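PDB 6MLY: bifunctional GH43-CE protein from Bacteroides eggerthii, which probably acts on arabinoxylan, joining a family 43 glycosidase module, generally assigned beta-xylosidase activity, to a carbohydrate esterase module in one chain. Local coordinates for residues D74-N78 / H336-N340; T647-V653 / N708-L714. All blocks are in the same frame, centred on the assembly; numbering follows the deposited sequence.

Contact 1 (D74-N78 / H336-N340); sequences DTLAN and HNPDN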
loop_
_atom_site.group_PDB
_atom_site.type_symbol
_atom_site.label_atom_id
_atom_site.label_comp_id
_atom_site.label_asym_id
_atom_site.label_seq_id
_atom_site.Cartn_x
_atom_site.Cartn_y
_atom_site.Cartn_z
ATOM N N ASP A 74 26.243 13.592 6.562
ATOM C CA ASP A 74 25.974 12.255 7.084
ATOM C C ASP A 74 24.875 12.339 8.150
ATOM O O ASP A 74 23.816 11.730 7.998
ATOM C CB ASP A 74 27.247 11.621 7.652
ATOM C CG ASP A 74 27.789 10.468 6.827
ATOM O OD1 ASP A 74 28.726 10.704 6.022
ATOM O OD2 ASP A 74 27.280 9.325 7.018
ATOM N N THR A 75 25.153 13.078 9.230
ATOM C CA THR A 75 24.168 13.416 10.257
ATOM C C THR A 75 24.115 14.944 10.400
ATOM O O THR A 75 25.114 15.638 10.207
ATOM C CB THR A 75 24.469 12.708 11.585
ATOM O OG1 THR A 75 25.847 12.879 11.909
ATOM C CG2 THR A 75 24.177 11.225 11.548
ATOM N N LEU A 76 22.923 15.443 10.738
ATOM C CA LEU A 76 22.617 16.865 10.797
ATOM C C LEU A 76 23.062 17.431 12.151
ATOM O O LEU A 76 23.736 18.456 12.210
ATOM C CB LEU A 76 21.110 17.029 10.573
ATOM C CG LEU A 76 20.526 18.428 10.750
ATOM C CD1 LEU A 76 21.332 19.480 9.987
ATOM C CD2 LEU A 76 19.067 18.440 10.310
ATOM N N ALA A 77 22.682 16.750 13.237
ATOM C CA ALA A 77 23.023 17.178 14.592
ATOM C C ALA A 77 22.856 16.012 15.579
ATOM O O ALA A 77 22.058 15.093 15.358
ATOM C CB ALA A 77 22.166 18.357 14.986
ATOM N N ASN A 78 23.620 16.084 16.675
ATOM C CA ASN A 78 23.628 15.086 17.732
ATOM C C ASN A 78 22.713 15.561 18.868
ATOM O O ASN A 78 23.192 15.855 19.963
ATOM C CB ASN A 78 25.059 14.824 18.213
ATOM C CG ASN A 78 25.180 13.633 19.142
ATOM O OD1 ASN A 78 24.383 12.696 19.080
ATOM N ND2 ASN A 78 26.185 13.649 20.001
ATOM N N HIS A 336 16.297 8.892 10.500
ATOM C CA HIS A 336 16.980 9.612 11.572
ATOM C C HIS A 336 18.421 9.097 11.683
ATOM O O HIS A 336 18.855 8.283 10.865
ATOM C CB HIS A 336 16.199 9.502 12.893
ATOM C CG HIS A 336 15.054 10.451 13.019
ATOM N ND1 HIS A 336 13.920 10.356 12.235
ATOM C CD2 HIS A 336 14.847 11.487 13.860
ATOM C CE1 HIS A 336 13.074 11.306 12.575
ATOM N NE2 HIS A 336 13.620 12.013 13.570
ATOM N N ASN A 337 19.156 9.592 12.686
ATOM C CA ASN A 337 20.563 9.261 12.870
ATOM C C ASN A 337 20.713 7.783 13.210
ATOM O O ASN A 337 20.173 7.318 14.212
ATOM C CB ASN A 337 21.221 10.113 13.956
ATOM C CG ASN A 337 21.421 11.544 13.520
ATOM O OD1 ASN A 337 21.116 11.892 12.382
ATOM N ND2 ASN A 337 21.925 12.376 14.416
ATOM N N PRO A 338 21.483 7.012 12.407
ATOM C CA PRO A 338 21.707 5.598 12.697
ATOM C C PRO A 338 22.599 5.422 13.933
ATOM O O PRO A 338 23.400 6.306 14.233
ATOM C CB PRO A 338 22.420 5.081 11.437
ATOM C CG PRO A 338 23.121 6.298 10.881
ATOM C CD PRO A 338 22.202 7.457 11.202
ATOM N N ASP A 339 22.428 4.298 14.636
ATOM C CA ASP A 339 23.399 3.823 15.608
ATOM C C ASP A 339 24.348 2.872 14.867
ATOM O O ASP A 339 24.016 1.718 14.634
ATOM C CB ASP A 339 22.701 3.181 16.810
ATOM C CG ASP A 339 23.631 2.760 17.936
ATOM O OD1 ASP A 339 24.859 2.847 17.747
ATOM O OD2 ASP A 339 23.114 2.337 18.995
ATOM N N ASN A 340 25.527 3.384 14.494
ATOM C CA ASN A 340 26.447 2.706 13.575
ATOM C C ASN A 340 27.158 1.536 14.274
ATOM O O ASN A 340 27.852 0.763 13.613
ATOM C CB ASN A 340 27.454 3.684 12.962
ATOM C CG ASN A 340 26.822 4.652 11.983
ATOM O OD1 ASN A 340 25.892 4.298 11.265
ATOM N ND2 ASN A 340 27.329 5.877 11.933
#

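Contact 2 (T647-V653 / N708-L714); sequences TIGAKTV and NLDMLAL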
loop_
_atom_site.group_PDB
_atom_site.type_symbol
_atom_site.label_atom_id
_atom_site.label_comp_id
_atom_site.label_asym_id
_atom_site.label_seq_id
_atom_site.Cartn_x
_atom_site.Cartn_y
_atom_site.Cartn_z
ATOM N N THR A 647 -43.119 -13.344 -4.162
ATOM C CA THR A 647 -44.194 -12.879 -3.290
ATOM C C THR A 647 -44.774 -14.068 -2.522
ATOM O O THR A 647 -45.324 -14.952 -3.136
ATOM C CB THR A 647 -45.304 -12.204 -4.107
ATOM O OG1 THR A 647 -44.712 -11.098 -4.786
ATOM C CG2 THR A 647 -46.473 -11.725 -3.273
ATOM N N ILE A 648 -44.620 -14.071 -1.192
ATOM C CA ILE A 648 -45.360 -14.965 -0.308
ATOM C C ILE A 648 -46.299 -14.110 0.548
ATOM O O ILE A 648 -45.909 -13.080 1.067
ATOM C CB ILE A 648 -44.425 -15.844 0.551
ATOM C CG1 ILE A 648 -43.692 -16.885 -0.303
ATOM C CG2 ILE A 648 -45.191 -16.498 1.695
ATOM C CD1 ILE A 648 -42.769 -17.803 0.468
ATOM N N GLY A 649 -47.539 -14.579 0.691
ATOM C CA GLY A 649 -48.576 -13.854 1.398
ATOM C C GLY A 649 -48.698 -12.434 0.882
ATOM O O GLY A 649 -48.907 -12.221 -0.304
ATOM N N ALA A 650 -48.526 -11.467 1.786
ATOM C CA ALA A 650 -48.741 -10.053 1.496
ATOM C C ALA A 650 -47.442 -9.379 1.025
ATOM O O ALA A 650 -47.484 -8.287 0.469
ATOM C CB ALA A 650 -49.291 -9.376 2.728
ATOM N N LYS A 651 -46.302 -10.046 1.233
ATOM C CA LYS A 651 -44.997 -9.424 1.165
ATOM C C LYS A 651 -44.258 -9.847 -0.113
ATOM O O LYS A 651 -44.009 -11.017 -0.329
ATOM C CB LYS A 651 -44.221 -9.777 2.439
ATOM C CG LYS A 651 -44.845 -9.236 3.723
ATOM C CD LYS A 651 -43.855 -8.585 4.680
ATOM C CE LYS A 651 -44.459 -7.471 5.514
ATOM N NZ LYS A 651 -43.536 -7.036 6.591
ATOM N N THR A 652 -43.906 -8.854 -0.943
ATOM C CA THR A 652 -43.025 -9.015 -2.112
ATOM C C THR A 652 -41.605 -8.567 -1.740
ATOM O O THR A 652 -41.431 -7.751 -0.839
ATOM C CB THR A 652 -43.553 -8.213 -3.309
ATOM O OG1 THR A 652 -44.938 -8.524 -3.471
ATOM C CG2 THR A 652 -42.808 -8.493 -4.596
ATOM N N VAL A 653 -40.600 -9.097 -2.449
ATOM C CA VAL A 653 -39.192 -8.827 -2.153
ATOM C C VAL A 653 -38.368 -8.925 -3.446
ATOM O O VAL A 653 -38.228 -9.997 -4.019
ATOM C CB VAL A 653 -38.668 -9.792 -1.070
ATOM C CG1 VAL A 653 -38.755 -11.248 -1.502
ATOM C CG2 VAL A 653 -37.253 -9.461 -0.642
ATOM N N ASN A 708 -43.791 -11.818 11.276
ATOM C CA ASN A 708 -43.250 -11.662 9.914
ATOM C C ASN A 708 -42.846 -13.050 9.395
ATOM O O ASN A 708 -41.698 -13.292 9.028
ATOM C CB ASN A 708 -42.091 -10.656 9.869
ATOM C CG ASN A 708 -42.528 -9.219 10.068
ATOM O OD1 ASN A 708 -43.671 -8.946 10.423
ATOM N ND2 ASN A 708 -41.624 -8.282 9.832
ATOM N N LEU A 709 -43.829 -13.951 9.356
ATOM C CA LEU A 709 -43.621 -15.359 9.022
ATOM C C LEU A 709 -43.450 -15.510 7.502
ATOM O O LEU A 709 -42.712 -16.380 7.046
ATOM C CB LEU A 709 -44.811 -16.167 9.554
ATOM C CG LEU A 709 -44.451 -17.458 10.289
ATOM C CD1 LEU A 709 -45.652 -18.009 11.039
ATOM C CD2 LEU A 709 -43.903 -18.493 9.321
ATOM N N ASP A 710 -44.132 -14.645 6.739
ATOM C CA ASP A 710 -43.997 -14.541 5.282
ATOM C C ASP A 710 -42.548 -14.208 4.896
ATOM O O ASP A 710 -41.931 -14.922 4.102
ATOM C CB ASP A 710 -44.919 -13.460 4.712
ATOM C CG ASP A 710 -46.401 -13.785 4.769
ATOM O OD1 ASP A 710 -46.742 -14.923 5.146
ATOM O OD2 ASP A 710 -47.201 -12.894 4.424
ATOM N N MET A 711 -42.028 -13.102 5.446
ATOM C CA MET A 711 -40.698 -12.590 5.100
ATOM C C MET A 711 -39.628 -13.647 5.419
ATOM O O MET A 711 -38.682 -13.823 4.653
ATOM C CB MET A 711 -40.397 -11.283 5.847
ATOM C CG MET A 711 -39.073 -10.622 5.470
ATOM S SD MET A 711 -38.890 -10.189 3.710
ATOM C CE MET A 711 -39.995 -8.785 3.578
ATOM N N LEU A 712 -39.794 -14.371 6.531
ATOM C CA LEU A 712 -38.843 -15.418 6.924
ATOM C C LEU A 712 -38.763 -16.515 5.851
ATOM O O LEU A 712 -37.699 -17.111 5.656
ATOM C CB LEU A 712 -39.260 -16.016 8.272
ATOM C CG LEU A 712 -39.079 -15.115 9.494
ATOM C CD1 LEU A 712 -39.186 -15.935 10.772
ATOM C CD2 LEU A 712 -37.756 -14.352 9.448
ATOM N N ALA A 713 -39.888 -16.787 5.178
ATOM C CA ALA A 713 -39.938 -17.766 4.089
ATOM C C ALA A 713 -39.277 -17.190 2.830
ATOM O O ALA A 713 -38.630 -17.916 2.072
ATOM C CB ALA A 713 -41.365 -18.177 3.820
ATOM N N LEU A 714 -39.445 -15.881 2.613
ATOM C CA LEU A 714 -38.903 -15.218 1.434
ATOM C C LEU A 714 -37.370 -15.246 1.454
ATOM O O LEU A 714 -36.757 -15.264 0.389
ATOM C CB LEU A 714 -39.428 -13.782 1.356
ATOM C CG LEU A 714 -40.829 -13.624 0.767
ATOM C CD1 LEU A 714 -41.317 -12.191 0.902
ATOM C CD2 LEU A 714 -40.866 -14.064 -0.690
#

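Contact 1 (D74-N78 / H336-N340)
Asn337 and Ala77 supply the polar link between two irregular loops: ND2 of Asn337 donates to the carbonyl O of Ala77 over 2.9 Å. The bond is bent, with an N-H...O angle of 131°, and the donor stands 37° above the carbonyl plane. The same ND2 also donates to OD1 of Asn83, at the end of helix 80-83, so two acceptors of the first domain hold the amide nitrogen and limit rotation of the amide. CG of Asn337 lies anti to its own carbonyl carbon (chi1 -72°), and from there the amide reaches into the loop 74-78, although the side chain does not set out toward it.

This is a domain interface, a worked case of one amide bridging two loops at a domain boundary that strand pairing also holds. Loop 74-78 follows strand 66-71, an edge strand of a four-stranded sheet in the family 43 domain, whose fold is a beta-propeller, whereas Asn337 follows strand 333-335 of the concanavalin A-like beta-sandwich.

The apolar part of the contact is made by Thr75, whose side chain crosses that of Asn337 at about a right angle. Its methyl CG2 sits over one face of the amide, 3.4 Å from Asn337 CG, and Thr75 CB lies over the same face at 3.8 Å from that carbon. CG2 is also 4.3 Å from CD of Pro338, a looser touch. Ser52, on the short strand 51-52 that pairs with strand 333-335, touches both Thr75 and Pro338. With an alanine here in place of Asn337, Ala77 O and Asn83 OD1 would probably both lose their shared donor, and the Thr75 methyl would probably face a gap where the amide had been.

Contact 2 (T647-V653 / N708-L714)
The carboxylate of Asp710 turns one face to the hairpin backbone. Ile648 O lies over that face, 3.8 Å from Asp710 CG, and Gly649 CA is on the same side. Ala650 N donates to Asp710 OD2 over a long 3.3 Å but fairly straight (160°), approaching from 37° above the carboxylate plane.

The backbone met here is a type II' turn from Ile648 to Lys651, joining the strands of a two-stranded beta hairpin, an accessory to the main sheet of the alpha/beta-hydrolase domain. Gly649 has the positive phi of this turn's second residue, and a side chain there would probably collide with OD2. Strand 651-653 and helix 709-714 run at 27° to each other, their axes 8.8 Å apart.

Between hairpin and helix Leu714 carries most of the apolar contact: its CD2 lies 3.6 Å from CG1 of Val653 and 4.0 Å from CG1 of Ile648, and its side chain runs antiparallel alongside both of theirs. Ile648 CD1 reaches on to Ala713 CB at 3.7 Å. Farther out, Met711 starts with CG anti to its backbone N, then bends twice, bringing CE across the Lys651 chain, 4.0 Å from CD.

In the fold
From the N terminus, the chain builds the family 43 domain, leaves it, and returns at 336-340 to close contact 1, a loop of more than 250 residues that fastens the start of the concanavalin A-like domain to the first. After that sandwich it enters the esterase domain, where contact 2 closes a much shorter loop, tying the 645-654 hairpin to helix 709-714. The two loops are in series, neither nested nor crossed, and their centres lie about 71 Å apart on opposite sides of the chain's centre. Contact 1 thus joins modules and contact 2 works within one. Helix 709-714 leads on to Tyr720, a sodium ligand whose hydroxyl bonds to Leu714 O.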